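Local coordinates for SusD-like carbohydrate binding protein (Bacteroides vulgatus, PDB 3LEW), which probably binds carbohydrate at the bacterial outer membrane, as a member of the SusD family of nutrient-binding proteins, at residues 362-365 against 366-369; 30-33 against 34-38. One frame throughout, in Å; residues are numbered along the deposited sequence.

Contact 1: 362-365 against 366-369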
ATOM      1  N   ASP A 362     -11.143 -19.803  13.802  1.00 14.54           N
ATOM      2  CA  ASP A 362     -10.801 -20.970  12.968  1.00 13.94           C
ATOM      3  C   ASP A 362      -9.344 -21.366  13.278  1.00 13.43           C
ATOM      4  O   ASP A 362      -8.419 -20.592  13.015  1.00 12.11           O
ATOM      5  CB  ASP A 362     -10.992 -20.599  11.505  1.00 13.59           C
ATOM      6  CG  ASP A 362     -10.682 -21.741  10.544  1.00 15.51           C
ATOM      7  OD1 ASP A 362      -9.944 -22.671  10.924  1.00 14.68           O
ATOM      8  OD2 ASP A 362     -11.114 -21.651   9.370  1.00 15.91           O
ATOM      9  N   PRO A 363      -9.134 -22.559  13.829  1.00 13.69           N
ATOM     10  CA  PRO A 363      -7.766 -22.999  14.195  1.00 14.16           C
ATOM     11  C   PRO A 363      -6.745 -22.978  13.086  1.00 14.22           C
ATOM     12  O   PRO A 363      -5.526 -22.932  13.367  1.00 15.71           O
ATOM     13  CB  PRO A 363      -7.979 -24.445  14.662  1.00 13.51           C
ATOM     14  CG  PRO A 363      -9.406 -24.573  14.938  1.00 16.10           C
ATOM     15  CD  PRO A 363     -10.129 -23.611  14.078  1.00 14.11           C
ATOM     16  N   ASP A 364      -7.189 -22.993  11.823  1.00 14.22           N
ATOM     17  CA  ASP A 364      -6.254 -22.991  10.692  1.00 13.15           C
ATOM     18  C   ASP A 364      -5.454 -21.678  10.553  1.00 13.63           C
ATOM     19  O   ASP A 364      -4.457 -21.662   9.852  1.00 13.20           O
ATOM     20  CB  ASP A 364      -6.973 -23.327   9.371  1.00 13.39           C
ATOM     21  CG  ASP A 364      -6.000 -23.647   8.238  1.00 14.50           C
ATOM     22  OD1 ASP A 364      -5.208 -24.614   8.407  1.00 16.06           O
ATOM     23  OD2 ASP A 364      -6.027 -22.935   7.183  1.00 14.95           O
ATOM     24  N   ALA A 365      -5.865 -20.609  11.249  1.00 13.51           N
ATOM     25  CA  ALA A 365      -5.153 -19.346  11.214  1.00 13.82           C
ATOM     26  C   ALA A 365      -3.656 -19.527  11.461  1.00 14.13           C
ATOM     27  O   ALA A 365      -2.824 -18.974  10.759  1.00 14.11           O
ATOM     28  CB  ALA A 365      -5.724 -18.355  12.220  1.00 13.76           C
ATOM     29  N   ILE A 366      -3.320 -20.291  12.482  1.00 13.58           N
ATOM     30  CA  ILE A 366      -1.932 -20.422  12.864  1.00 14.56           C
ATOM     31  C   ILE A 366      -1.132 -21.168  11.805  1.00 14.41           C
ATOM     32  O   ILE A 366       0.070 -20.955  11.679  1.00 15.07           O
ATOM     33  CB  ILE A 366      -1.789 -21.078  14.234  1.00 15.15           C
ATOM     34  CG1 ILE A 366      -0.369 -20.863  14.765  1.00 18.41           C
ATOM     35  CG2 ILE A 366      -2.216 -22.533  14.167  1.00 14.64           C
ATOM     36  CD1 ILE A 366      -0.083 -21.564  16.042  1.00 21.81           C
ATOM     37  N   ASN A 367      -1.772 -22.025  11.019  1.00 14.63           N
ATOM     38  CA  ASN A 367      -1.020 -22.786  10.021  1.00 14.31           C
ATOM     39  C   ASN A 367      -0.589 -21.891   8.858  1.00 14.95           C
ATOM     40  O   ASN A 367       0.529 -22.037   8.348  1.00 14.97           O
ATOM     41  CB  ASN A 367      -1.862 -23.930   9.501  1.00 14.79           C
ATOM     42  CG  ASN A 367      -2.257 -24.876  10.595  1.00 14.91           C
ATOM     43  OD1 ASN A 367      -1.442 -25.180  11.472  1.00 15.41           O
ATOM     44  ND2 ASN A 367      -3.518 -25.323  10.580  1.00 12.91           N
ATOM     45  N   LYS A 368      -1.479 -20.985   8.459  1.00 14.22           N
ATOM     46  CA  LYS A 368      -1.170 -20.041   7.386  1.00 15.49           C
ATOM     47  C   LYS A 368      -0.079 -19.070   7.821  1.00 15.11           C
ATOM     48  O   LYS A 368       0.847 -18.812   7.060  1.00 15.60           O
ATOM     49  CB  LYS A 368      -2.424 -19.328   6.883  1.00 16.05           C
ATOM     50  CG  LYS A 368      -3.495 -20.323   6.354  1.00 16.61           C
ATOM     51  CD  LYS A 368      -3.092 -20.900   5.008  1.00 18.67           C
ATOM     52  CE  LYS A 368      -4.122 -21.873   4.416  1.00 16.94           C
ATOM     53  NZ  LYS A 368      -4.353 -23.175   5.102  1.00 15.91           N
ATOM     54  N   LEU A 369      -0.150 -18.598   9.059  1.00 14.68           N
ATOM     55  CA  LEU A 369       0.904 -17.780   9.624  1.00 14.38           C
ATOM     56  C   LEU A 369       2.249 -18.521   9.652  1.00 14.17           C
ATOM     57  O   LEU A 369       3.280 -17.993   9.243  1.00 14.70           O
ATOM     58  CB  LEU A 369       0.511 -17.341  11.038  1.00 15.38           C
ATOM     59  CG  LEU A 369       1.457 -16.387  11.762  1.00 18.60           C
ATOM     60  CD1 LEU A 369       1.689 -15.066  10.941  1.00 19.23           C
ATOM     61  CD2 LEU A 369       0.942 -16.118  13.188  1.00 19.54           C
TER
HETATM   62  O   HOH W   1      -5.207 -20.667  15.044  1.00 21.90           O
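The carboxylate of Asp364 and the amide of Asn367 cross at about a right angle, their planes 59° apart, at a capped helix start where a type I turn from Asp362 to Ala365 leads into helix 365-376. Asn367 ND2 donates to Asp364 OD1 over 2.8 Å in an almost straight bond; the acceptor lies in the amide plane, whereas the donor reaches OD1 on its anti side, tilted from the carboxylate plane. The other oxygen, OD2, spends its syn lone pair on Lys368 NZ, 2.7 Å away, in a salt bridge; Lys357 of helix 346-359 makes a second one to the same oxygen. The Asp364 chi1 of -167° sets CG opposite the backbone N, from where its two oxygens meet Asn367 and Lys368, and the lysine, bent at chi2 and chi4, curls back to it. Shortened to an alanine, this position would probably leave the Asn367 amide free to turn and Lys368 without its carboxylate mate. Asp362 caps from the preceding side, its OD1 accepting from Asp364 N, while Ala365 and Leu369 pack against helix 387-401. A water bridges the turn, donating to Pro363 O at 2.8 Å and accepting from Ile366 N at 3.2 Å.

Contact 2: 30-33 against 34-38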
ATOM      1  N   TRP A  30      -5.256   3.274 -16.083  1.00 15.47           N
ATOM      2  CA  TRP A  30      -4.252   2.545 -15.289  1.00 15.63           C
ATOM      3  C   TRP A  30      -2.922   3.312 -15.320  1.00 15.87           C
ATOM      4  O   TRP A  30      -2.292   3.573 -14.275  1.00 14.24           O
ATOM      5  CB  TRP A  30      -4.053   1.118 -15.831  1.00 16.29           C
ATOM      6  CG  TRP A  30      -2.971   0.411 -15.048  1.00 15.27           C
ATOM      7  CD1 TRP A  30      -1.693   0.214 -15.427  1.00 16.37           C
ATOM      8  CD2 TRP A  30      -3.091  -0.074 -13.720  1.00 13.33           C
ATOM      9  NE1 TRP A  30      -0.985  -0.418 -14.426  1.00 16.98           N
ATOM     10  CE2 TRP A  30      -1.820  -0.611 -13.357  1.00 15.21           C
ATOM     11  CE3 TRP A  30      -4.149  -0.134 -12.793  1.00 16.00           C
ATOM     12  CZ2 TRP A  30      -1.590  -1.207 -12.103  1.00 16.98           C
ATOM     13  CZ3 TRP A  30      -3.922  -0.715 -11.557  1.00 15.43           C
ATOM     14  CH2 TRP A  30      -2.634  -1.245 -11.224  1.00 16.82           C
ATOM     15  N   ASN A  31      -2.478   3.663 -16.526  1.00 15.71           N
ATOM     16  CA  ASN A  31      -1.256   4.451 -16.731  0.50 16.28           C
ATOM     17  C   ASN A  31      -1.308   5.749 -15.908  1.00 16.00           C
ATOM     18  O   ASN A  31      -0.362   6.131 -15.229  1.00 15.79           O
ATOM     19  CB  ASN A  31      -1.079   4.796 -18.214  0.50 16.57           C
ATOM     20  CG  ASN A  31       0.345   5.196 -18.555  0.50 19.98           C
ATOM     21  OD1 ASN A  31       1.236   4.345 -18.626  0.50 24.88           O
ATOM     22  ND2 ASN A  31       0.564   6.482 -18.783  0.50 22.54           N
ATOM     23  N   TYR A  32      -2.436   6.451 -16.002  1.00 15.21           N
ATOM     24  CA  TYR A  32      -2.566   7.702 -15.259  1.00 14.07           C
ATOM     25  C   TYR A  32      -2.426   7.479 -13.758  1.00 13.11           C
ATOM     26  O   TYR A  32      -1.756   8.281 -13.082  1.00 13.99           O
ATOM     27  CB  TYR A  32      -3.939   8.360 -15.567  1.00 13.88           C
ATOM     28  CG  TYR A  32      -4.084   9.749 -15.040  1.00 13.03           C
ATOM     29  CD1 TYR A  32      -3.484  10.821 -15.686  1.00 16.31           C
ATOM     30  CD2 TYR A  32      -4.854  10.019 -13.931  1.00 16.09           C
ATOM     31  CE1 TYR A  32      -3.607  12.122 -15.187  1.00 18.79           C
ATOM     32  CE2 TYR A  32      -4.970  11.312 -13.443  1.00 17.24           C
ATOM     33  CZ  TYR A  32      -4.342  12.349 -14.079  1.00 18.98           C
ATOM     34  OH  TYR A  32      -4.496  13.640 -13.579  1.00 21.90           O
ATOM     35  N   LEU A  33      -3.049   6.406 -13.232  1.00 12.56           N
ATOM     36  CA  LEU A  33      -2.996   6.087 -11.816  1.00 12.11           C
ATOM     37  C   LEU A  33      -1.563   5.877 -11.360  1.00 13.49           C
ATOM     38  O   LEU A  33      -1.185   6.349 -10.307  1.00 14.27           O
ATOM     39  CB  LEU A  33      -3.794   4.827 -11.543  1.00 12.74           C
ATOM     40  CG  LEU A  33      -3.835   4.309 -10.155  1.00 13.74           C
ATOM     41  CD1 LEU A  33      -4.432   5.362  -9.206  1.00 15.59           C
ATOM     42  CD2 LEU A  33      -4.652   2.964 -10.064  1.00 15.64           C
HETATM   43  N   MSE A  34      -0.818   5.145 -12.182  1.00 12.91           N
HETATM   44  CA  MSE A  34       0.551   4.706 -11.807  1.00 13.68           C
HETATM   45  C   MSE A  34       1.666   5.662 -12.102  1.00 14.14           C
HETATM   46  O   MSE A  34       2.700   5.709 -11.339  1.00 14.46           O
HETATM   47  CB  MSE A  34       0.835   3.338 -12.417  1.00 15.90           C
HETATM   48  CG  MSE A  34      -0.071   2.226 -11.939  1.00 16.20           C
HETATM   49 SE   MSE A  34       0.119   1.881  -9.992  0.75 18.07          SE
HETATM   50  CE  MSE A  34       1.955   1.774  -9.705  1.00 23.61           C
ATOM     51  N   GLU A  35       1.499   6.465 -13.137  1.00 13.52           N
ATOM     52  CA  GLU A  35       2.594   7.254 -13.701  1.00 14.63           C
ATOM     53  C   GLU A  35       2.561   8.751 -13.430  1.00 15.07           C
ATOM     54  O   GLU A  35       3.554   9.441 -13.720  1.00 14.36           O
ATOM     55  CB  GLU A  35       2.648   7.056 -15.216  1.00 15.31           C
ATOM     56  CG  GLU A  35       3.095   5.698 -15.672  1.00 14.45           C
ATOM     57  CD  GLU A  35       4.613   5.481 -15.484  1.00 15.74           C
ATOM     58  OE1 GLU A  35       5.419   6.156 -16.167  1.00 19.24           O
ATOM     59  OE2 GLU A  35       4.994   4.661 -14.645  1.00 18.72           O
ATOM     60  N   THR A  36       1.444   9.285 -12.923  1.00 14.30           N
ATOM     61  CA  THR A  36       1.300  10.735 -12.890  1.00 14.19           C
ATOM     62  C   THR A  36       2.038  11.352 -11.688  1.00 14.75           C
ATOM     63  O   THR A  36       1.732  11.054 -10.554  1.00 13.92           O
ATOM     64  CB  THR A  36      -0.206  11.106 -12.835  1.00 14.04           C
ATOM     65  OG1 THR A  36      -0.826  10.527 -13.994  1.00 13.97           O
ATOM     66  CG2 THR A  36      -0.406  12.624 -12.813  1.00 15.02           C
ATOM     67  N   PHE A  37       2.966  12.265 -11.978  1.00 14.70           N
ATOM     68  CA  PHE A  37       3.620  13.023 -10.923  1.00 15.64           C
ATOM     69  C   PHE A  37       2.734  14.138 -10.375  1.00 16.94           C
ATOM     70  O   PHE A  37       2.033  14.814 -11.145  1.00 17.02           O
ATOM     71  CB  PHE A  37       4.880  13.699 -11.457  1.00 15.84           C
ATOM     72  CG  PHE A  37       6.080  12.781 -11.649  1.00 15.59           C
ATOM     73  CD1 PHE A  37       6.791  12.278 -10.560  1.00 14.65           C
ATOM     74  CD2 PHE A  37       6.538  12.467 -12.930  1.00 15.03           C
ATOM     75  CE1 PHE A  37       7.935  11.477 -10.760  1.00 13.69           C
ATOM     76  CE2 PHE A  37       7.688  11.685 -13.085  1.00 14.32           C
ATOM     77  CZ  PHE A  37       8.362  11.196 -11.984  1.00 15.89           C
ATOM     78  N   ASN A  38       2.849  14.406  -9.066  1.00 17.56           N
ATOM     79  CA  ASN A  38       2.542  15.767  -8.554  1.00 18.22           C
ATOM     80  C   ASN A  38       3.821  16.353  -7.907  1.00 18.55           C
ATOM     81  O   ASN A  38       4.037  16.273  -6.684  1.00 17.83           O
ATOM     82  CB  ASN A  38       1.322  15.774  -7.615  1.00 18.10           C
ATOM     83  CG  ASN A  38       0.949  17.168  -7.179  1.00 20.03           C
ATOM     84  OD1 ASN A  38       1.321  18.158  -7.848  1.00 21.32           O
ATOM     85  ND2 ASN A  38       0.237  17.283  -6.061  1.00 18.79           N
TER
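Helix 19-35 ends here with two regular i to i+4 bonds, Met34 N to Trp30 O (3.0 Å) and Glu35 N to Asn31 O (2.8 Å), before Thr36 leaves helical geometry. The next carbonyl shows how a helix end can be closed by a side chain: Thr36 N makes only a weak bond to Tyr32 O, while Thr36 OG1 donates to that same oxygen at 2.6 Å, in the carbonyl plane and on a lone pair. The threonine hydroxyl sits anti to its own carbonyl carbon (chi1 -58°), which also brings OG1 over one face of the Tyr32 ring, off-centre and 3.2 Å from Tyr32 CD1. Farther back along the helix, the selenomethionine at Met34 runs alongside Trp30, the two side chains pointing the same way. Its CG makes a CH-pi contact over the indole, 4.0 Å from the centroid of the five-membered ring, and the selenium stands oblique to the six-membered ring, 4.6 Å from its centroid, a Met-aromatic arrangement. The Glu35 carboxylate is bound by Gln260, His258 and the backbone of Asn266 and Ala267. Tyr32 rests on helix 81-103, Leu33 on helix 111-135, and Trp30 reaches both Leu124 of that helix and Leu343 of strand 341-345, whose Ile341 touches Met34.

Taken together, the two contacts illustrate how side chains secure the two ends of helices: contact 1 at the start of helix 365-376, contact 2 at the finish of helix 19-35. They do not touch. Their centres are 38 Å apart and their nearest atoms about 25 Å, on opposite sides of the chain's centre and in different family regions, contact 1 lying farther out. Carboxylates do the work in one, a hydroxyl in the other. Each has a side chain, Asn367 and Thr36 respectively, about 4 Å from bound pentaethylene glycol, probably acquired from the crystallisation liquor, so neither site can be taken as a carbohydrate pocket on that evidence.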